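Profilin I (PDB 1ACF) binds monomeric actin in a 1:1 complex, restraining or promoting filament assembly according to its concentration, and also binds PIP2. Local coordinates at residues A[18-23]-A[33-38]; A[44-49]-A[93-98]. One frame throughout, in Å; residues are numbered along the deposited sequence.

In the fold
Both contacts are buried and both are built on neighbouring antiparallel strands of the central profilin sheet, 18-23 and 94-100, whose backbones meet through probable hydrogen bonds from Leu-22 N to Ile-95 O and from Ala-20 N to Val-97 O. Their centres lie about 11 Å apart. Interaction 1 lays the extended connection 33-38 along strand 18-23 at a slant and reaches outward at Gln-18 and Gly-34, so an amide shares in it beside the aromatic and aliphatic groups. Interaction 2, with all five touching residues buried, sets helix 39-50 against strand 94-100 through hydrocarbon alone. Thr-38 sits at the N-cap of this helix, its OG1 making a weak hydrogen bond to Gln-41 N, so segment 33-38 leads directly into the helix used by interaction 2.

Interaction 1. Residues A[18-23]-A[33-38]; sequences QAAILG and AGFAVT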
ATOM      1  N   GLN A  18      -5.248   5.940  -5.759  1.00  5.19           N
ATOM      2  CA  GLN A  18      -4.986   6.584  -4.471  1.00  5.61           C
ATOM      3  C   GLN A  18      -3.713   5.903  -3.885  1.00  7.96           C
ATOM      4  O   GLN A  18      -3.674   4.649  -4.017  1.00  8.05           O
ATOM      5  CB  GLN A  18      -6.116   6.265  -3.456  1.00  8.07           C
ATOM      6  CG  GLN A  18      -7.492   6.686  -3.956  1.00  7.57           C
ATOM      7  CD  GLN A  18      -8.618   6.477  -3.012  1.00  6.61           C
ATOM      8  OE1 GLN A  18      -9.095   7.412  -2.352  1.00 11.55           O
ATOM      9  NE2 GLN A  18      -9.080   5.257  -2.897  1.00  6.53           N
ATOM     10  N   ALA A  19      -2.846   6.694  -3.330  1.00  3.88           N
ATOM     11  CA  ALA A  19      -1.569   6.122  -2.731  1.00  5.74           C
ATOM     12  C   ALA A  19      -1.186   6.853  -1.466  1.00  3.85           C
ATOM     13  O   ALA A  19      -1.434   8.048  -1.207  1.00  2.95           O
ATOM     14  CB  ALA A  19      -0.470   6.141  -3.779  1.00  2.00           C
ATOM     15  N   ALA A  20      -0.573   6.127  -0.559  1.00  7.30           N
ATOM     16  CA  ALA A  20      -0.079   6.733   0.703  1.00  5.90           C
ATOM     17  C   ALA A  20       1.307   6.100   0.969  1.00  8.50           C
ATOM     18  O   ALA A  20       1.578   5.044   0.378  1.00  7.90           O
ATOM     19  CB  ALA A  20      -0.997   6.539   1.875  1.00  8.06           C
ATOM     20  N   ILE A  21       2.079   6.790   1.791  1.00  6.80           N
ATOM     21  CA  ILE A  21       3.396   6.306   2.218  1.00  7.29           C
ATOM     22  C   ILE A  21       3.418   6.359   3.744  1.00  4.07           C
ATOM     23  O   ILE A  21       3.215   7.455   4.316  1.00  3.88           O
ATOM     24  CB  ILE A  21       4.651   6.987   1.616  1.00  6.35           C
ATOM     25  CG1 ILE A  21       4.972   6.562   0.173  1.00  2.42           C
ATOM     26  CG2 ILE A  21       5.853   6.604   2.544  1.00 11.37           C
ATOM     27  CD1 ILE A  21       6.054   7.508  -0.453  1.00  2.07           C
ATOM     28  N   LEU A  22       3.555   5.162   4.313  1.00  2.56           N
ATOM     29  CA  LEU A  22       3.610   5.129   5.787  1.00  5.91           C
ATOM     30  C   LEU A  22       4.988   4.793   6.397  1.00  7.02           C
ATOM     31  O   LEU A  22       5.901   4.231   5.792  1.00  9.72           O
ATOM     32  CB  LEU A  22       2.657   4.041   6.276  1.00  6.23           C
ATOM     33  CG  LEU A  22       1.170   4.077   6.270  1.00  6.97           C
ATOM     34  CD1 LEU A  22       0.616   4.749   5.049  1.00  8.17           C
ATOM     35  CD2 LEU A  22       0.750   2.620   6.422  1.00 11.28           C
ATOM     36  N   GLY A  23       5.019   5.058   7.686  1.00  6.95           N
ATOM     37  CA  GLY A  23       6.096   4.765   8.618  1.00  9.35           C
ATOM     38  C   GLY A  23       5.733   3.386   9.240  1.00 11.77           C
ATOM     39  O   GLY A  23       4.591   2.966   9.271  1.00  9.50           O
ATOM     40  N   ALA A  33      -4.570  13.270  -2.183  1.00  9.74           N
ATOM     41  CA  ALA A  33      -5.713  14.132  -1.729  1.00  9.70           C
ATOM     42  C   ALA A  33      -6.954  13.285  -1.539  1.00  8.86           C
ATOM     43  O   ALA A  33      -7.296  12.522  -2.475  1.00 11.76           O
ATOM     44  CB  ALA A  33      -5.879  15.300  -2.721  1.00  4.07           C
ATOM     45  N   GLY A  34      -7.611  13.327  -0.395  1.00  8.57           N
ATOM     46  CA  GLY A  34      -8.777  12.488  -0.166  1.00  7.21           C
ATOM     47  C   GLY A  34      -8.556  11.059   0.206  1.00 10.35           C
ATOM     48  O   GLY A  34      -9.545  10.347   0.548  1.00 10.64           O
ATOM     49  N   PHE A  35      -7.346  10.497   0.128  1.00 11.23           N
ATOM     50  CA  PHE A  35      -7.105   9.095   0.579  1.00  9.19           C
ATOM     51  C   PHE A  35      -6.686   9.116   2.060  1.00  7.92           C
ATOM     52  O   PHE A  35      -5.774   9.832   2.466  1.00  6.63           O
ATOM     53  CB  PHE A  35      -6.176   8.374  -0.330  1.00  9.08           C
ATOM     54  CG  PHE A  35      -5.831   6.964   0.055  1.00  9.52           C
ATOM     55  CD1 PHE A  35      -6.846   6.033   0.295  1.00  9.77           C
ATOM     56  CD2 PHE A  35      -4.514   6.557   0.221  1.00  9.71           C
ATOM     57  CE1 PHE A  35      -6.587   4.712   0.574  1.00  8.93           C
ATOM     58  CE2 PHE A  35      -4.202   5.202   0.478  1.00 12.36           C
ATOM     59  CZ  PHE A  35      -5.263   4.276   0.624  1.00 11.22           C
ATOM     60  N   ALA A  36      -7.365   8.387   2.946  1.00  9.89           N
ATOM     61  CA  ALA A  36      -7.022   8.370   4.346  1.00 14.68           C
ATOM     62  C   ALA A  36      -6.867   7.011   5.030  1.00 13.78           C
ATOM     63  O   ALA A  36      -7.852   6.314   5.319  1.00 18.29           O
ATOM     64  CB  ALA A  36      -7.946   9.276   5.186  1.00 11.75           C
ATOM     65  N   VAL A  37      -5.647   6.661   5.329  1.00 16.63           N
ATOM     66  CA  VAL A  37      -5.274   5.435   6.060  1.00 17.84           C
ATOM     67  C   VAL A  37      -5.183   5.883   7.537  1.00 17.39           C
ATOM     68  O   VAL A  37      -4.417   6.795   7.883  1.00 21.07           O
ATOM     69  CB  VAL A  37      -4.003   4.741   5.614  1.00 15.74           C
ATOM     70  CG1 VAL A  37      -3.600   3.670   6.624  1.00 15.74           C
ATOM     71  CG2 VAL A  37      -4.106   4.125   4.234  1.00 18.83           C
ATOM     72  N   THR A  38      -6.040   5.315   8.364  1.00 16.85           N
ATOM     73  CA  THR A  38      -5.962   5.807   9.774  1.00 19.14           C
ATOM     74  C   THR A  38      -4.785   5.165  10.468  1.00 19.53           C
ATOM     75  O   THR A  38      -4.184   4.166   9.958  1.00 19.15           O
ATOM     76  CB  THR A  38      -7.378   5.715  10.443  1.00 17.70           C
ATOM     77  OG1 THR A  38      -7.673   4.324  10.715  1.00 19.28           O
ATOM     78  CG2 THR A  38      -8.423   6.276   9.436  1.00 19.81           C
TER
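The link from strand 28-31 to helix 39-50 runs along strand 18-23 of the profilin sheet at a slant, and Phe-35 is its main point of contact with Gln-18, Ala-19 and Ala-20. No hydrogen bond joins the two segments, whose touching parts run 40° apart; the evidence for the contact is the fit of side chains. Gln-18 CB stands over one face of the Phe-35 ring, 3.9 Å from its centroid and 23° off the normal, which is CH-pi geometry displaced toward the rim. Beyond CG the glutamine chain is extended, and its carboxamide reaches the CB side of the ring, with Gln-18 OE1 3.7 Å from Phe-35 CD1 and the amide plane oblique to the ring. At the ring edge, Ala-19 O lies 3.7 Å from Phe-35 CD2, while Ala-20 CB approaches Phe-35 CE2 obliquely at 3.7 Å. Phe-35 CG is anti to its own backbone N (chi1 178°), which swings the ring inward over the strand. Two residues on, Val-37 CG1 meets Leu-22 CD2 more loosely, at 4.5 Å. Thr-31 OG1 hydrogen-bonds with Phe-35 O, and Ser-32 OG with Ala-19 N. Phe-35 also touches Val-99 of the adjacent strand, so this connection covers part of one face of the antiparallel sheet at the centre of the profilin fold.

Interaction 2. Residues A[44-49]-A[93-98]; sequences TLAGAF and KAILVG
Ile-95 has the most surface buried here, and its two branches divide the work between Ala-46 and Phe-49 of helix 39-50. The longer branch ends at Ile-95 CD1, 3.7 Å from Ala-46 CB and equally near Ala-46 CA, so it abuts the helix backbone as well as a methyl. With chi1 at -51°, CG2 is anti to the backbone N and reaches the Phe-49 ring: Ile-95 CG2 lies 3.6 Å from Phe-49 CE2, on an oblique approach, as the two side chains lie alongside, pointing opposite ways. Leu-45, second in buried surface, points into the same interface one helical turn before Phe-49. Leu-45 CD2 comes within 4.0 Å of Val-97 CG2, the two side chains crossing at a slant, and is more distant from Ile-95 CG2 at 4.4 Å. No hydrogen bond crosses this wholly apolar surface. The segment axes approach to 10.1 Å at 113°, placing the helix across the strand. Leu-45 and Phe-49 also touch Ile-77 of strand 76-81, whereas Leu-96 faces the other way onto helix 106-121. Alternate residues of strand 94-100 thus serve opposite sheet faces, as expected for the profilin fold, an antiparallel sheet with helices on both sides.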
ATOM      1  N   THR A  44      -2.171  -1.599  12.029  1.00 12.27           N
ATOM      2  CA  THR A  44      -2.528  -2.989  11.699  1.00 14.91           C
ATOM      3  C   THR A  44      -1.703  -3.525  10.519  1.00 15.33           C
ATOM      4  O   THR A  44      -1.251  -4.688  10.568  1.00 16.81           O
ATOM      5  CB  THR A  44      -4.087  -3.156  11.517  1.00 10.93           C
ATOM      6  OG1 THR A  44      -4.604  -2.879  12.863  1.00 14.32           O
ATOM      7  CG2 THR A  44      -4.566  -4.520  11.069  1.00 11.86           C
ATOM      8  N   LEU A  45      -1.503  -2.757   9.488  1.00 15.40           N
ATOM      9  CA  LEU A  45      -0.797  -3.122   8.272  1.00 15.63           C
ATOM     10  C   LEU A  45       0.639  -3.522   8.649  1.00 16.36           C
ATOM     11  O   LEU A  45       0.995  -4.662   8.359  1.00 16.40           O
ATOM     12  CB  LEU A  45      -0.711  -1.924   7.297  1.00 14.32           C
ATOM     13  CG  LEU A  45      -0.257  -2.239   5.883  1.00 10.53           C
ATOM     14  CD1 LEU A  45      -0.847  -3.532   5.372  1.00  8.49           C
ATOM     15  CD2 LEU A  45      -0.670  -1.058   5.003  1.00 13.97           C
ATOM     16  N   ALA A  46       1.241  -2.511   9.276  1.00 16.59           N
ATOM     17  CA  ALA A  46       2.670  -2.675   9.708  1.00 15.95           C
ATOM     18  C   ALA A  46       2.830  -4.006  10.423  1.00 14.52           C
ATOM     19  O   ALA A  46       3.613  -4.899  10.032  1.00 16.28           O
ATOM     20  CB  ALA A  46       3.048  -1.421  10.468  1.00 15.44           C
ATOM     21  N   GLY A  47       2.022  -4.188  11.451  1.00 12.33           N
ATOM     22  CA  GLY A  47       1.965  -5.347  12.303  1.00 11.01           C
ATOM     23  C   GLY A  47       1.921  -6.653  11.524  1.00 10.57           C
ATOM     24  O   GLY A  47       2.612  -7.645  11.847  1.00  9.35           O
ATOM     25  N   ALA A  48       1.095  -6.644  10.503  1.00 11.35           N
ATOM     26  CA  ALA A  48       0.901  -7.838   9.655  1.00 11.26           C
ATOM     27  C   ALA A  48       2.171  -8.148   8.861  1.00 10.83           C
ATOM     28  O   ALA A  48       2.358  -9.315   8.449  1.00  8.05           O
ATOM     29  CB  ALA A  48      -0.344  -7.665   8.800  1.00  6.23           C
ATOM     30  N   PHE A  49       2.986  -7.120   8.633  1.00 11.38           N
ATOM     31  CA  PHE A  49       4.241  -7.426   7.871  1.00 12.95           C
ATOM     32  C   PHE A  49       5.066  -8.397   8.767  1.00 15.94           C
ATOM     33  O   PHE A  49       5.719  -9.312   8.221  1.00 14.78           O
ATOM     34  CB  PHE A  49       4.965  -6.236   7.345  1.00  9.98           C
ATOM     35  CG  PHE A  49       4.429  -5.704   6.030  1.00  8.25           C
ATOM     36  CD1 PHE A  49       4.608  -6.405   4.851  1.00  6.69           C
ATOM     37  CD2 PHE A  49       3.724  -4.498   6.024  1.00  8.39           C
ATOM     38  CE1 PHE A  49       4.120  -5.909   3.653  1.00  8.07           C
ATOM     39  CE2 PHE A  49       3.259  -3.974   4.801  1.00  7.67           C
ATOM     40  CZ  PHE A  49       3.459  -4.673   3.631  1.00  5.10           C
ATOM     41  N   LYS A  93      12.326   1.192   5.753  1.00  6.16           N
ATOM     42  CA  LYS A  93      11.770   2.103   6.779  1.00  6.15           C
ATOM     43  C   LYS A  93      10.327   2.575   6.598  1.00  5.86           C
ATOM     44  O   LYS A  93       9.858   3.383   7.431  1.00  7.10           O
ATOM     45  CB  LYS A  93      12.633   3.406   6.775  1.00  4.28           C
ATOM     46  CG  LYS A  93      14.033   3.173   7.267  1.00 10.48           C
ATOM     47  CD  LYS A  93      14.994   4.242   6.718  1.00 10.79           C
ATOM     48  CE  LYS A  93      16.406   3.695   7.033  1.00 11.49           C
ATOM     49  NZ  LYS A  93      16.671   2.570   6.082  1.00  5.53           N
ATOM     50  N   ALA A  94       9.662   2.164   5.533  1.00  7.03           N
ATOM     51  CA  ALA A  94       8.329   2.668   5.182  1.00  8.73           C
ATOM     52  C   ALA A  94       7.484   1.612   4.508  1.00  7.95           C
ATOM     53  O   ALA A  94       7.984   0.529   4.159  1.00  7.98           O
ATOM     54  CB  ALA A  94       8.518   3.809   4.120  1.00  2.00           C
ATOM     55  N   ILE A  95       6.212   2.020   4.379  1.00  8.78           N
ATOM     56  CA  ILE A  95       5.245   1.148   3.685  1.00  8.13           C
ATOM     57  C   ILE A  95       4.515   1.959   2.585  1.00  3.72           C
ATOM     58  O   ILE A  95       3.989   3.004   2.901  1.00  2.00           O
ATOM     59  CB  ILE A  95       4.173   0.492   4.594  1.00  6.56           C
ATOM     60  CG1 ILE A  95       4.835  -0.201   5.812  1.00  8.45           C
ATOM     61  CG2 ILE A  95       3.447  -0.562   3.668  1.00  5.39           C
ATOM     62  CD1 ILE A  95       3.883  -0.396   7.044  1.00  3.47           C
ATOM     63  N   LEU A  96       4.555   1.370   1.416  1.00  3.25           N
ATOM     64  CA  LEU A  96       3.905   1.907   0.223  1.00  7.30           C
ATOM     65  C   LEU A  96       2.509   1.249   0.100  1.00  7.68           C
ATOM     66  O   LEU A  96       2.449   0.029   0.248  1.00  9.56           O
ATOM     67  CB  LEU A  96       4.630   1.715  -1.099  1.00  4.69           C
ATOM     68  CG  LEU A  96       6.033   2.141  -1.268  1.00  6.51           C
ATOM     69  CD1 LEU A  96       6.556   2.033  -2.677  1.00  5.06           C
ATOM     70  CD2 LEU A  96       6.131   3.606  -0.784  1.00 12.43           C
ATOM     71  N   VAL A  97       1.530   2.139  -0.139  1.00 10.92           N
ATOM     72  CA  VAL A  97       0.141   1.687  -0.374  1.00  9.83           C
ATOM     73  C   VAL A  97      -0.345   2.255  -1.731  1.00  7.21           C
ATOM     74  O   VAL A  97      -0.415   3.490  -1.865  1.00  8.35           O
ATOM     75  CB  VAL A  97      -0.854   2.042   0.727  1.00 12.71           C
ATOM     76  CG1 VAL A  97      -2.185   1.303   0.372  1.00 15.38           C
ATOM     77  CG2 VAL A  97      -0.444   1.744   2.147  1.00  9.30           C
ATOM     78  N   GLY A  98      -0.659   1.374  -2.609  1.00  4.58           N
ATOM     79  CA  GLY A  98      -1.168   1.698  -3.953  1.00  5.54           C
ATOM     80  C   GLY A  98      -2.530   1.029  -4.188  1.00  4.28           C
ATOM     81  O   GLY A  98      -2.625  -0.170  -4.541  1.00  2.01           O
TER